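Local coordinates for protein beta-lactamase (Klebsiella pneumoniae, PDB 6KBY) that probably hydrolyses beta-lactam antibiotics as a class C serine beta-lactamase and is captured here with adenosine monophosphate in its active-site pocket, at residues Gly117-Gly122 against Ile273-Met278; Asn320-Thr325 against Tyr350-Arg355; Ile342-Asn347 against Thr357-Ile362. One frame throughout, in Å; residues are numbered along the deposited sequence.

Interaction 1 (Gly117-Gly122 against Ile273-Met278); sequences GTHTSG and ITQDLM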
ATOM      1  N   GLY A 117       2.869  10.705   8.137  1.00  6.15           N
ATOM      2  CA  GLY A 117       2.294  10.287   6.865  1.00  7.25           C
ATOM      3  C   GLY A 117       3.264  10.178   5.709  1.00  6.19           C
ATOM      4  O   GLY A 117       2.870   9.711   4.633  1.00  6.84           O
ATOM      5  N   THR A 118       4.515  10.597   5.911  1.00  6.47           N
ATOM      6  CA  THR A 118       5.524  10.630   4.863  1.00  6.65           C
ATOM      7  C   THR A 118       6.810   9.939   5.296  1.00  5.95           C
ATOM      8  O   THR A 118       7.829  10.079   4.616  1.00  6.10           O
ATOM      9  CB  THR A 118       5.831  12.078   4.453  1.00  5.69           C
ATOM     10  OG1 THR A 118       6.261  12.812   5.601  1.00  6.68           O
ATOM     11  CG2 THR A 118       4.606  12.758   3.827  1.00  6.87           C
ATOM     12  N   HIS A 119       6.788   9.217   6.419  1.00  5.96           N
ATOM     13  CA  HIS A 119       7.963   8.516   6.941  1.00  5.70           C
ATOM     14  C   HIS A 119       9.087   9.469   7.319  1.00  6.39           C
ATOM     15  O   HIS A 119      10.260   9.090   7.290  1.00  7.41           O
ATOM     16  CB  HIS A 119       8.481   7.435   5.994  1.00  6.59           C
ATOM     17  CG  HIS A 119       7.440   6.458   5.573  1.00  5.99           C
ATOM     18  ND1 HIS A 119       6.781   5.634   6.460  1.00  7.16           N
ATOM     19  CD2 HIS A 119       6.956   6.166   4.342  1.00  6.84           C
ATOM     20  CE1 HIS A 119       5.926   4.880   5.786  1.00  6.73           C
ATOM     21  NE2 HIS A 119       6.013   5.182   4.501  1.00  7.74           N
ATOM     22  N   THR A 120       8.755  10.698   7.710  1.00  6.14           N
ATOM     23  CA  THR A 120       9.781  11.661   8.089  1.00  6.42           C
ATOM     24  C   THR A 120       9.776  12.007   9.576  1.00  6.87           C
ATOM     25  O   THR A 120      10.430  12.974   9.979  1.00  7.42           O
ATOM     26  CB  THR A 120       9.720  12.924   7.215  1.00  7.11           C
ATOM     27  OG1 THR A 120       8.417  13.523   7.297  1.00  6.61           O
ATOM     28  CG2 THR A 120      10.057  12.597   5.761  1.00  7.46           C
ATOM     29  N   SER A 121       9.084  11.226  10.413  1.00  6.33           N
ATOM     30  CA  SER A 121       9.179  11.480  11.848  1.00  7.35           C
ATOM     31  C   SER A 121      10.514  11.040  12.424  1.00  6.37           C
ATOM     32  O   SER A 121      10.991  11.638  13.395  1.00  7.80           O
ATOM     33  CB  SER A 121       8.043  10.810  12.627  1.00  7.60           C
ATOM     34  OG  SER A 121       8.207   9.398  12.700  1.00  7.11           O
ATOM     35  N   GLY A 122      11.119   9.992  11.867  1.00  6.84           N
ATOM     36  CA  GLY A 122      12.278   9.365  12.465  1.00  8.04           C
ATOM     37  C   GLY A 122      11.980   8.147  13.315  1.00  7.34           C
ATOM     38  O   GLY A 122      12.921   7.522  13.819  1.00  8.35           O
ATOM     39  N   ILE A 273      12.708   9.075  -5.384  1.00 10.44           N
ATOM     40  CA  ILE A 273      11.260   9.100  -5.249  1.00  8.71           C
ATOM     41  C   ILE A 273      10.754  10.455  -4.777  1.00  7.61           C
ATOM     42  O   ILE A 273      11.454  11.250  -4.131  1.00  8.56           O
ATOM     43  CB  ILE A 273      10.686   7.982  -4.353  1.00  8.99           C
ATOM     44  CG1 ILE A 273      10.987   8.237  -2.875  1.00  9.75           C
ATOM     45  CG2 ILE A 273      11.181   6.623  -4.807  1.00 10.80           C
ATOM     46  CD1 ILE A 273      10.167   7.349  -1.942  1.00 10.79           C
ATOM     47  N   THR A 274       9.489  10.690  -5.096  1.00  7.38           N
ATOM     48  CA  THR A 274       8.667  11.684  -4.431  1.00  7.19           C
ATOM     49  C   THR A 274       7.762  10.941  -3.459  1.00  6.91           C
ATOM     50  O   THR A 274       7.037  10.015  -3.857  1.00  7.11           O
ATOM     51  CB  THR A 274       7.856  12.444  -5.472  1.00  8.60           C
ATOM     52  OG1 THR A 274       8.760  13.151  -6.335  1.00 10.90           O
ATOM     53  CG2 THR A 274       6.878  13.417  -4.818  1.00  9.32           C
ATOM     54  N   GLN A 275       7.868  11.299  -2.182  1.00  6.47           N
ATOM     55  CA  GLN A 275       7.054  10.698  -1.137  1.00  6.57           C
ATOM     56  C   GLN A 275       5.750  11.478  -1.032  1.00  6.02           C
ATOM     57  O   GLN A 275       5.756  12.676  -0.708  1.00  6.79           O
ATOM     58  CB  GLN A 275       7.803  10.721   0.194  1.00  7.17           C
ATOM     59  CG  GLN A 275       6.993  10.158   1.350  1.00  7.28           C
ATOM     60  CD  GLN A 275       6.728   8.679   1.200  1.00  6.47           C
ATOM     61  OE1 GLN A 275       7.659   7.864   1.183  1.00  7.18           O
ATOM     62  NE2 GLN A 275       5.457   8.317   1.080  1.00  7.63           N
ATOM     63  N   ASP A 276       4.641  10.803  -1.344  1.00  6.55           N
ATOM     64  CA  ASP A 276       3.299  11.344  -1.180  1.00  6.30           C
ATOM     65  C   ASP A 276       2.782  10.937   0.204  1.00  6.37           C
ATOM     66  O   ASP A 276       3.571  10.614   1.095  1.00  6.63           O
ATOM     67  CB  ASP A 276       2.373  10.841  -2.294  1.00  7.34           C
ATOM     68  CG  ASP A 276       2.906  11.074  -3.711  1.00  6.42           C
ATOM     69  OD1 ASP A 276       3.832  11.878  -3.961  1.00  7.32           O
ATOM     70  OD2 ASP A 276       2.336  10.390  -4.605  1.00  7.04           O
ATOM     71  N   LEU A 277       1.465  10.931   0.409  1.00  6.08           N
ATOM     72  CA  LEU A 277       0.910  10.443   1.672  1.00  6.76           C
ATOM     73  C   LEU A 277       0.848   8.926   1.525  1.00  6.45           C
ATOM     74  O   LEU A 277      -0.084   8.360   0.936  1.00  6.45           O
ATOM     75  CB  LEU A 277      -0.454  11.060   1.964  1.00  6.83           C
ATOM     76  CG  LEU A 277      -0.767  11.163   3.460  1.00  7.13           C
ATOM     77  CD1 LEU A 277       0.127  12.192   4.147  1.00  7.98           C
ATOM     78  CD2 LEU A 277      -2.236  11.486   3.702  1.00  8.84           C
ATOM     79  N   MET A 278       1.900   8.270   2.031  1.00  5.86           N
ATOM     80  CA  MET A 278       2.160   6.833   1.907  1.00  6.82           C
ATOM     81  C   MET A 278       2.467   6.349   0.488  1.00  6.45           C
ATOM     82  O   MET A 278       3.436   5.605   0.306  1.00  7.41           O
ATOM     83  CB  MET A 278       1.098   5.979   2.608  1.00  6.53           C
ATOM     84  CG  MET A 278       1.129   6.155   4.121  1.00  6.62           C
ATOM     85  SD  MET A 278       2.653   5.508   4.826  1.00  6.75           S
ATOM     86  CE  MET A 278       2.830   6.545   6.279  1.00  8.09           C
TER
HETATM   87  O   HOH W   1       5.431   4.548   1.803  1.00  8.35           O
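Met278 O accepts a hydrogen bond from a water 2.7 Å away, and the same water lies 2.8 Å from His119 NE2, in the plane of the imidazole and at its edge. The water thus ties the ring to the backbone beyond strand 273-275. Gln275 NE2 makes a second, weak bond to Met278 O. A direct backbone bond runs alongside, Met278 N giving its hydrogen to Gly117 O at 3.1 Å. Leu277 CD1 lies beside the same carbonyl, 3.7 Å from Gly117 O.

Two side chains of the 273-278 segment crowd the His119 ring from different directions. Met278 brings its sulfur to 4.0 Å from the ring centroid, 49° off the normal, an oblique Met-aromatic contact made mainly with the CE1-NE2 side. Gln275 OE1 instead stands at the ring edge by CD2, its amide turned 84° from the imidazole. The glutamine CG, anti to the backbone N (chi1 178°), lies against Thr118 O, 3.4 Å away; the bend at chi2 then returns NE2 to Asp276 O for a nearly straight bond of 3.0 Å. The other end of the amide, OE1, is held by Arg154, so both ends of the group are engaged and its rotation is fixed. Thr118 adds CG2 beside Asp276 O, while its hydroxyl bonds back to Leu114 O.

Every residue taking part is buried. His119 and Met278 also press on Lys74 of helix 72-86, and the imidazole meets the ring of the AMP-binding Tyr156. This is second-shell packing of a serine beta-lactamase active site, where the loop after helix 113-117 of the helical region meets the turn following strand 273-275 of the central antiparallel sheet.

Interaction 2 (Asn320-Thr325 against Tyr350-Arg355); sequences NKTGST and YSIDQR. With AMP (adenosine monophosphate), chain B.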
ATOM      1  N   ASN A 320       3.210   4.089  -7.004  1.00  6.05           N
ATOM      2  CA  ASN A 320       3.365   2.680  -6.672  1.00  5.96           C
ATOM      3  C   ASN A 320       3.497   2.453  -5.175  1.00  6.11           C
ATOM      4  O   ASN A 320       3.765   3.378  -4.401  1.00  6.24           O
ATOM      5  CB  ASN A 320       4.484   1.997  -7.484  1.00  6.83           C
ATOM      6  CG  ASN A 320       5.927   2.369  -7.071  1.00  6.77           C
ATOM      7  OD1 ASN A 320       6.853   1.721  -7.566  1.00  7.69           O
ATOM      8  ND2 ASN A 320       6.132   3.373  -6.216  1.00  8.22           N
ATOM      9  N   LYS A 321       3.299   1.191  -4.785  1.00  6.21           N
ATOM     10  CA  LYS A 321       3.552   0.766  -3.416  1.00  6.16           C
ATOM     11  C   LYS A 321       3.771  -0.740  -3.390  1.00  6.26           C
ATOM     12  O   LYS A 321       3.010  -1.498  -3.999  1.00  6.56           O
ATOM     13  CB  LYS A 321       2.383   1.128  -2.494  1.00  6.85           C
ATOM     14  CG  LYS A 321       2.665   0.847  -1.014  1.00  6.50           C
ATOM     15  CD  LYS A 321       3.659   1.843  -0.408  1.00  7.37           C
ATOM     16  CE  LYS A 321       4.120   1.421   0.982  1.00  7.45           C
ATOM     17  NZ  LYS A 321       5.089   0.298   0.932  1.00  8.72           N
ATOM     18  N   THR A 322       4.802  -1.166  -2.666  1.00  6.56           N
ATOM     19  CA  THR A 322       5.042  -2.569  -2.370  1.00  7.17           C
ATOM     20  C   THR A 322       4.382  -2.958  -1.050  1.00  6.98           C
ATOM     21  O   THR A 322       4.156  -2.127  -0.163  1.00  7.19           O
ATOM     22  CB  THR A 322       6.543  -2.838  -2.254  1.00  7.06           C
ATOM     23  OG1 THR A 322       7.111  -1.905  -1.328  1.00  8.34           O
ATOM     24  CG2 THR A 322       7.244  -2.716  -3.609  1.00  8.52           C
ATOM     25  N   GLY A 323       4.117  -4.254  -0.908  1.00  7.27           N
ATOM     26  CA  GLY A 323       3.674  -4.767   0.371  1.00  9.19           C
ATOM     27  C   GLY A 323       4.030  -6.226   0.537  1.00  6.50           C
ATOM     28  O   GLY A 323       3.964  -6.997  -0.426  1.00  6.95           O
ATOM     29  N   SER A 324       4.407  -6.620   1.752  1.00  8.10           N
ATOM     30  CA  SER A 324       4.764  -8.009   2.002  1.00  8.56           C
ATOM     31  C   SER A 324       4.360  -8.392   3.414  1.00  9.05           C
ATOM     32  O   SER A 324       4.211  -7.541   4.287  1.00  9.54           O
ATOM     33  CB  SER A 324       6.272  -8.260   1.866  1.00 11.78           C
ATOM     34  OG  SER A 324       6.805  -7.660   0.696  1.00 10.51           O
ATOM     35  N   THR A 325       4.191  -9.693   3.623  1.00  8.95           N
ATOM     36  CA  THR A 325       4.200 -10.303   4.947  1.00  9.07           C
ATOM     37  C   THR A 325       5.155 -11.489   4.881  1.00 10.54           C
ATOM     38  O   THR A 325       5.759 -11.763   3.840  1.00 10.56           O
ATOM     39  CB  THR A 325       2.806 -10.767   5.383  1.00  9.32           C
ATOM     40  OG1 THR A 325       2.384 -11.817   4.510  1.00 10.45           O
ATOM     41  CG2 THR A 325       1.788  -9.626   5.347  1.00  9.91           C
ATOM     42  N   TYR A 350       8.430 -12.832  -2.452  1.00  8.41           N
ATOM     43  CA  TYR A 350       9.563 -12.871  -3.365  1.00  8.43           C
ATOM     44  C   TYR A 350      10.062 -11.450  -3.604  1.00  8.23           C
ATOM     45  O   TYR A 350       9.369 -10.471  -3.319  1.00  8.46           O
ATOM     46  CB  TYR A 350       9.186 -13.580  -4.675  1.00  8.90           C
ATOM     47  CG  TYR A 350       8.188 -12.813  -5.510  1.00  7.75           C
ATOM     48  CD1 TYR A 350       6.842 -12.754  -5.159  1.00  8.22           C
ATOM     49  CD2 TYR A 350       8.597 -12.133  -6.646  1.00  7.94           C
ATOM     50  CE1 TYR A 350       5.938 -12.034  -5.920  1.00  8.17           C
ATOM     51  CE2 TYR A 350       7.697 -11.414  -7.409  1.00  7.94           C
ATOM     52  CZ  TYR A 350       6.371 -11.368  -7.041  1.00  7.61           C
ATOM     53  OH  TYR A 350       5.490 -10.640  -7.806  1.00  7.94           O
ATOM     54  N   SER A 351      11.274 -11.336  -4.132  1.00  8.24           N
ATOM     55  CA  SER A 351      11.992 -10.071  -4.031  1.00  8.69           C
ATOM     56  C   SER A 351      11.318  -8.934  -4.796  1.00  7.17           C
ATOM     57  O   SER A 351      10.736  -9.115  -5.871  1.00  8.19           O
ATOM     58  CB  SER A 351      13.452 -10.225  -4.451  1.00 10.87           C
ATOM     59  OG  SER A 351      13.557 -10.588  -5.810  1.00 12.47           O
ATOM     60  N   ILE A 352      11.417  -7.744  -4.215  1.00  8.85           N
ATOM     61  CA  ILE A 352      10.756  -6.566  -4.764  1.00  8.56           C
ATOM     62  C   ILE A 352      11.258  -6.239  -6.164  1.00  7.58           C
ATOM     63  O   ILE A 352      10.476  -5.832  -7.029  1.00  8.03           O
ATOM     64  CB  ILE A 352      10.895  -5.382  -3.789  1.00  9.84           C
ATOM     65  CG1 ILE A 352       9.871  -5.528  -2.659  1.00 13.22           C
ATOM     66  CG2 ILE A 352      10.708  -4.065  -4.507  1.00  8.60           C
ATOM     67  CD1 ILE A 352      10.095  -4.582  -1.503  1.00 15.52           C
ATOM     68  N   ASP A 353      12.560  -6.414  -6.419  1.00  8.64           N
ATOM     69  CA  ASP A 353      13.078  -6.108  -7.752  1.00  8.92           C
ATOM     70  C   ASP A 353      12.343  -6.897  -8.831  1.00  7.89           C
ATOM     71  O   ASP A 353      12.099  -6.383  -9.927  1.00  8.24           O
ATOM     72  CB  ASP A 353      14.584  -6.371  -7.820  1.00 10.96           C
ATOM     73  CG  ASP A 353      14.916  -7.842  -7.774  1.00 15.60           C
ATOM     74  OD1 ASP A 353      14.648  -8.465  -6.735  1.00 17.24           O
ATOM     75  OD2 ASP A 353      15.431  -8.379  -8.779  1.00 20.07           O
ATOM     76  N   GLN A 354      11.970  -8.144  -8.535  1.00  8.08           N
ATOM     77  CA  GLN A 354      11.227  -8.937  -9.508  1.00  8.13           C
ATOM     78  C   GLN A 354       9.803  -8.423  -9.685  1.00  7.37           C
ATOM     79  O   GLN A 354       9.292  -8.388 -10.811  1.00  8.18           O
ATOM     80  CB  GLN A 354      11.213 -10.402  -9.091  1.00  7.96           C
ATOM     81  CG  GLN A 354      12.578 -11.042  -9.082  1.00  9.27           C
ATOM     82  CD  GLN A 354      12.486 -12.494  -8.712  1.00  8.93           C
ATOM     83  OE1 GLN A 354      12.237 -13.343  -9.563  1.00  9.38           O
ATOM     84  NE2 GLN A 354      12.651 -12.787  -7.434  1.00  9.67           N
ATOM     85  N   ARG A 355       9.137  -8.041  -8.589  1.00  7.48           N
ATOM     86  CA  ARG A 355       7.792  -7.478  -8.705  1.00  7.73           C
ATOM     87  C   ARG A 355       7.807  -6.256  -9.606  1.00  7.58           C
ATOM     88  O   ARG A 355       6.984  -6.118 -10.521  1.00  7.46           O
ATOM     89  CB  ARG A 355       7.271  -7.059  -7.327  1.00  7.64           C
ATOM     90  CG  ARG A 355       7.332  -8.137  -6.277  1.00  7.86           C
ATOM     91  CD  ARG A 355       6.772  -7.669  -4.946  1.00  7.58           C
ATOM     92  NE  ARG A 355       7.297  -8.491  -3.863  1.00  8.26           N
ATOM     93  CZ  ARG A 355       7.067  -8.264  -2.571  1.00  8.07           C
ATOM     94  NH1 ARG A 355       6.296  -7.249  -2.193  1.00  8.95           N
ATOM     95  NH2 ARG A 355       7.616  -9.059  -1.658  1.00  9.76           N
TER
HETATM   96  P   AMP B 401       5.490  -3.486   4.237  1.00 11.05           P
HETATM   97  O1P AMP B 401       4.901  -4.686   3.564  1.00 10.25           O
HETATM   98  O2P AMP B 401       6.656  -2.795   3.582  1.00 13.01           O
HETATM   99  O5' AMP B 401       5.838  -3.826   5.749  1.00 11.88           O
HETATM  100  C5' AMP B 401       4.890  -4.493   6.570  1.00 14.31           C
HETATM  101  C4' AMP B 401       5.304  -5.912   6.863  1.00 14.03           C
HETATM  102  O4' AMP B 401       6.467  -5.917   7.736  1.00 15.46           O
HETATM  103  C3' AMP B 401       4.272  -6.750   7.604  1.00 14.95           C
HETATM  104  O3' AMP B 401       3.290  -7.305   6.750  1.00 14.78           O
HETATM  105  C2' AMP B 401       5.126  -7.782   8.325  1.00 16.26           C
HETATM  106  O2' AMP B 401       5.544  -8.805   7.430  1.00 16.55           O
HETATM  107  C1' AMP B 401       6.344  -6.942   8.701  1.00 16.13           C
HETATM  108  N9  AMP B 401       6.183  -6.307  10.022  1.00 17.82           N
HETATM  109  C8  AMP B 401       6.031  -4.983  10.250  1.00 16.63           C
HETATM  110  N7  AMP B 401       5.910  -4.725  11.579  1.00 16.41           N
HETATM  111  C5  AMP B 401       5.981  -5.909  12.220  1.00 17.37           C
HETATM  112  C6  AMP B 401       5.925  -6.355  13.629  1.00 18.77           C
HETATM  113  N6  AMP B 401       5.759  -5.464  14.634  1.00 19.70           N
HETATM  114  N1  AMP B 401       6.037  -7.683  13.875  1.00 22.17           N
HETATM  115  C2  AMP B 401       6.199  -8.578  12.881  1.00 22.85           C
HETATM  116  N3  AMP B 401       6.261  -8.241  11.578  1.00 21.90           N
HETATM  117  C4  AMP B 401       6.161  -6.946  11.192  1.00 18.45           C
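Thr322 lays its CG2 methyl across the branch of Ile352, 3.8 Å from CG2, the two side chains crossing at about a right angle. This apolar patch adjoins a polar grip. Arg355, extended from CG to NE, reaches Ser324 end-on: NH2 donates to OG at 2.9 Å and NH1 to the same atom at 3.0 Å, with the hydroxyl oxygen close to the guanidinium plane. The side-on pair is used on its own segment, NE and NH2 both bonding to Tyr350 O. NH1 also reaches Ala330 O, and Ile352 CG1 covers one face of the group, 3.9 Å above its plane. Ser324 OG stands anti to its carbonyl carbon (chi1 -46°), turned to the arginine, while its backbone serves the ligand. Ser324 N donates to AMP O1P at 2.7 Å, and AMP O3' donates to Ser324 O at 2.6 Å. Lys321, Thr322 and Gly323 match the KTG motif of class C enzymes, with Lys321 NZ bonded to Thr322 O and Tyr156 OH. With three nitrogens engaged by oxygens, the guanidinium is locked in rotation; its likely positive charge would polarise the Ser324 hydroxyl, near the end of a strand whose main chain helps to hold the nucleotide.

Interaction 3 (Ile342-Asn347 against Thr357-Ile362); sequences IVMLAN and TVAYKI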
ATOM      1  N   ILE A 342      -1.704  -1.858 -12.494  1.00  6.41           N
ATOM      2  CA  ILE A 342      -1.491  -3.277 -12.276  1.00  6.67           C
ATOM      3  C   ILE A 342      -1.466  -3.568 -10.782  1.00  5.90           C
ATOM      4  O   ILE A 342      -0.938  -2.784  -9.982  1.00  6.86           O
ATOM      5  CB  ILE A 342      -0.212  -3.779 -12.979  1.00  7.87           C
ATOM      6  CG1 ILE A 342      -0.073  -5.296 -12.842  1.00  7.24           C
ATOM      7  CG2 ILE A 342       1.029  -3.064 -12.464  1.00  9.09           C
ATOM      8  CD1 ILE A 342       1.029  -5.866 -13.702  1.00  9.11           C
ATOM      9  N   VAL A 343      -2.054  -4.707 -10.422  1.00  6.19           N
ATOM     10  CA  VAL A 343      -1.980  -5.292  -9.092  1.00  6.89           C
ATOM     11  C   VAL A 343      -1.378  -6.683  -9.259  1.00  6.23           C
ATOM     12  O   VAL A 343      -1.874  -7.475 -10.068  1.00  6.87           O
ATOM     13  CB  VAL A 343      -3.385  -5.416  -8.474  1.00  7.25           C
ATOM     14  CG1 VAL A 343      -3.308  -6.005  -7.075  1.00  8.65           C
ATOM     15  CG2 VAL A 343      -4.107  -4.077  -8.476  1.00  8.12           C
ATOM     16  N   MET A 344      -0.325  -6.990  -8.502  1.00  6.23           N
ATOM     17  CA  MET A 344       0.278  -8.319  -8.522  1.00  6.86           C
ATOM     18  C   MET A 344       0.270  -8.860  -7.104  1.00  6.52           C
ATOM     19  O   MET A 344       0.938  -8.299  -6.231  1.00  6.77           O
ATOM     20  CB  MET A 344       1.715  -8.253  -9.034  1.00  6.88           C
ATOM     21  CG  MET A 344       1.843  -7.819 -10.479  1.00  8.15           C
ATOM     22  SD  MET A 344       3.510  -7.284 -10.915  1.00  9.21           S
ATOM     23  CE  MET A 344       4.481  -8.732 -10.495  1.00 10.30           C
ATOM     24  N   LEU A 345      -0.464  -9.951  -6.882  1.00  6.32           N
ATOM     25  CA  LEU A 345      -0.560 -10.575  -5.570  1.00  6.55           C
ATOM     26  C   LEU A 345       0.009 -11.984  -5.629  1.00  6.49           C
ATOM     27  O   LEU A 345      -0.273 -12.737  -6.566  1.00  7.31           O
ATOM     28  CB  LEU A 345      -2.013 -10.651  -5.105  1.00  6.74           C
ATOM     29  CG  LEU A 345      -2.787  -9.334  -5.147  1.00  7.08           C
ATOM     30  CD1 LEU A 345      -4.185  -9.528  -4.598  1.00  8.49           C
ATOM     31  CD2 LEU A 345      -2.051  -8.244  -4.385  1.00  7.66           C
ATOM     32  N   ALA A 346       0.791 -12.343  -4.615  1.00  6.89           N
ATOM     33  CA  ALA A 346       1.400 -13.662  -4.515  1.00  7.19           C
ATOM     34  C   ALA A 346       1.344 -14.132  -3.070  1.00  6.46           C
ATOM     35  O   ALA A 346       1.452 -13.328  -2.137  1.00  7.26           O
ATOM     36  CB  ALA A 346       2.871 -13.635  -4.937  1.00  7.94           C
ATOM     37  N   ASN A 347       1.217 -15.450  -2.891  1.00  7.32           N
ATOM     38  CA  ASN A 347       1.296 -16.065  -1.567  1.00  8.20           C
ATOM     39  C   ASN A 347       2.677 -16.647  -1.267  1.00  8.00           C
ATOM     40  O   ASN A 347       2.825 -17.691  -0.608  1.00  9.15           O
ATOM     41  CB  ASN A 347       0.166 -17.061  -1.317  1.00  8.79           C
ATOM     42  CG  ASN A 347       0.198 -18.245  -2.251  1.00  8.28           C
ATOM     43  OD1 ASN A 347       0.974 -18.271  -3.208  1.00  8.58           O
ATOM     44  ND2 ASN A 347      -0.668 -19.228  -1.994  1.00  8.78           N
ATOM     45  N   THR A 357      10.107  -5.222 -11.792  1.00  7.98           N
ATOM     46  CA  THR A 357      10.526  -5.486 -13.165  1.00  8.11           C
ATOM     47  C   THR A 357       9.382  -6.073 -13.988  1.00  7.66           C
ATOM     48  O   THR A 357       9.132  -5.657 -15.128  1.00  8.20           O
ATOM     49  CB  THR A 357      11.745  -6.414 -13.160  1.00  8.89           C
ATOM     50  OG1 THR A 357      12.841  -5.764 -12.504  1.00 10.15           O
ATOM     51  CG2 THR A 357      12.148  -6.777 -14.587  1.00 12.06           C
ATOM     52  N   VAL A 358       8.675  -7.056 -13.427  1.00  7.72           N
ATOM     53  CA  VAL A 358       7.544  -7.650 -14.132  1.00  8.06           C
ATOM     54  C   VAL A 358       6.468  -6.604 -14.406  1.00  7.54           C
ATOM     55  O   VAL A 358       5.943  -6.506 -15.522  1.00  7.55           O
ATOM     56  CB  VAL A 358       7.004  -8.860 -13.350  1.00  8.43           C
ATOM     57  CG1 VAL A 358       5.663  -9.300 -13.902  1.00  9.51           C
ATOM     58  CG2 VAL A 358       8.004 -10.009 -13.406  1.00  9.30           C
ATOM     59  N   ALA A 359       6.144  -5.788 -13.398  1.00  7.60           N
ATOM     60  CA  ALA A 359       5.137  -4.751 -13.591  1.00  7.49           C
ATOM     61  C   ALA A 359       5.560  -3.760 -14.671  1.00  7.69           C
ATOM     62  O   ALA A 359       4.741  -3.332 -15.494  1.00  7.71           O
ATOM     63  CB  ALA A 359       4.887  -4.021 -12.273  1.00  8.76           C
ATOM     64  N   TYR A 360       6.831  -3.358 -14.660  1.00  7.99           N
ATOM     65  CA  TYR A 360       7.333  -2.433 -15.668  1.00  8.06           C
ATOM     66  C   TYR A 360       7.197  -3.023 -17.067  1.00  7.84           C
ATOM     67  O   TYR A 360       6.752  -2.342 -17.999  1.00  8.02           O
ATOM     68  CB  TYR A 360       8.791  -2.095 -15.345  1.00  8.46           C
ATOM     69  CG  TYR A 360       9.449  -1.203 -16.368  1.00  9.87           C
ATOM     70  CD1 TYR A 360       9.294   0.175 -16.324  1.00 14.05           C
ATOM     71  CD2 TYR A 360      10.227  -1.739 -17.379  1.00 11.96           C
ATOM     72  CE1 TYR A 360       9.904   0.995 -17.273  1.00 16.53           C
ATOM     73  CE2 TYR A 360      10.831  -0.936 -18.324  1.00 18.47           C
ATOM     74  CZ  TYR A 360      10.668   0.423 -18.267  1.00 19.08           C
ATOM     75  OH  TYR A 360      11.279   1.214 -19.218  1.00 24.19           O
ATOM     76  N   LYS A 361       7.563  -4.297 -17.229  1.00  7.49           N
ATOM     77  CA  LYS A 361       7.439  -4.931 -18.536  1.00  8.46           C
ATOM     78  C   LYS A 361       5.985  -5.004 -18.976  1.00  7.95           C
ATOM     79  O   LYS A 361       5.672  -4.769 -20.150  1.00  8.81           O
ATOM     80  CB  LYS A 361       8.069  -6.317 -18.502  1.00  8.74           C
ATOM     81  CG  LYS A 361       9.582  -6.291 -18.392  1.00  9.82           C
ATOM     82  CD  LYS A 361      10.104  -7.699 -18.192  1.00 11.28           C
ATOM     83  CE  LYS A 361      11.617  -7.756 -18.159  1.00 14.12           C
ATOM     84  NZ  LYS A 361      12.092  -9.122 -17.795  1.00 17.55           N
ATOM     85  N   ILE A 362       5.079  -5.343 -18.063  1.00  8.11           N
ATOM     86  CA  ILE A 362       3.671  -5.445 -18.431  1.00  8.12           C
ATOM     87  C   ILE A 362       3.117  -4.084 -18.836  1.00  7.18           C
ATOM     88  O   ILE A 362       2.527  -3.935 -19.914  1.00  8.31           O
ATOM     89  CB  ILE A 362       2.851  -6.095 -17.304  1.00  8.21           C
ATOM     90  CG1 ILE A 362       3.256  -7.557 -17.145  1.00  8.25           C
ATOM     91  CG2 ILE A 362       1.360  -5.988 -17.611  1.00  8.80           C
ATOM     92  CD1 ILE A 362       2.693  -8.216 -15.905  1.00  8.61           C
TER
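Ile342 and Ile362 meet methyl to methyl in the buried, tightly packed part of this contact, CD1 to CD1 at 3.6 Å, their side chains crossing at about a right angle. Ile342 sends CG1 anti to its backbone N (chi1 -175°), which carries CD1 up to the helix, while CG2 settles 4.0 Å from Ala359 CB. That small methyl also touches Met344 SD at 3.8 Å, so it is shared by two strand residues. Met344 bends at chi3 (57°) and puts its terminal CE on Val358 CG1, 3.7 Å away. All five residues are buried, and apolar contact alone joins them. The solvent flank of the helix is looser: Thr357 and Tyr360 point away from the strand and are partly exposed, and Lys361 extends into solvent. The segments run roughly antiparallel, their axes 146° apart in direction and 9.7 Å at closest approach. Helix 11-30 packs on Val358 and Ile362 from beside, whereas Val343 and Leu345 alternate to the opposite sheet face and meet helix 234-244. Helices on both faces of a central antiparallel sheet, here with the C-terminal helix on one of them, mark the alpha/beta domain of the serine beta-lactamase fold.

Interactions 2 and 3 share helix 352-364 and lie with centres 9 Å apart; Met344 CE joins them, 3.4 Å from Tyr350 OH and 3.6 Å from Arg355 O. The helix is thus fastened to strand 340-346 by apolar packing and, from its first turn, to the C-terminal part of strand 317-325, whose Ser324 bonds to AMP. Interaction 1 reaches the same sheet 18 Å from interaction 2, centre to centre, and meets it where Met278 O lies 3.8 Å from Lys321 CD. Tyr156 bridges these two, meeting His119 with its ring and Lys321 and AMP with its hydroxyl. Interaction 3 is farthest from the nucleotide, with the Met344 side chain about 13 Å from AMP.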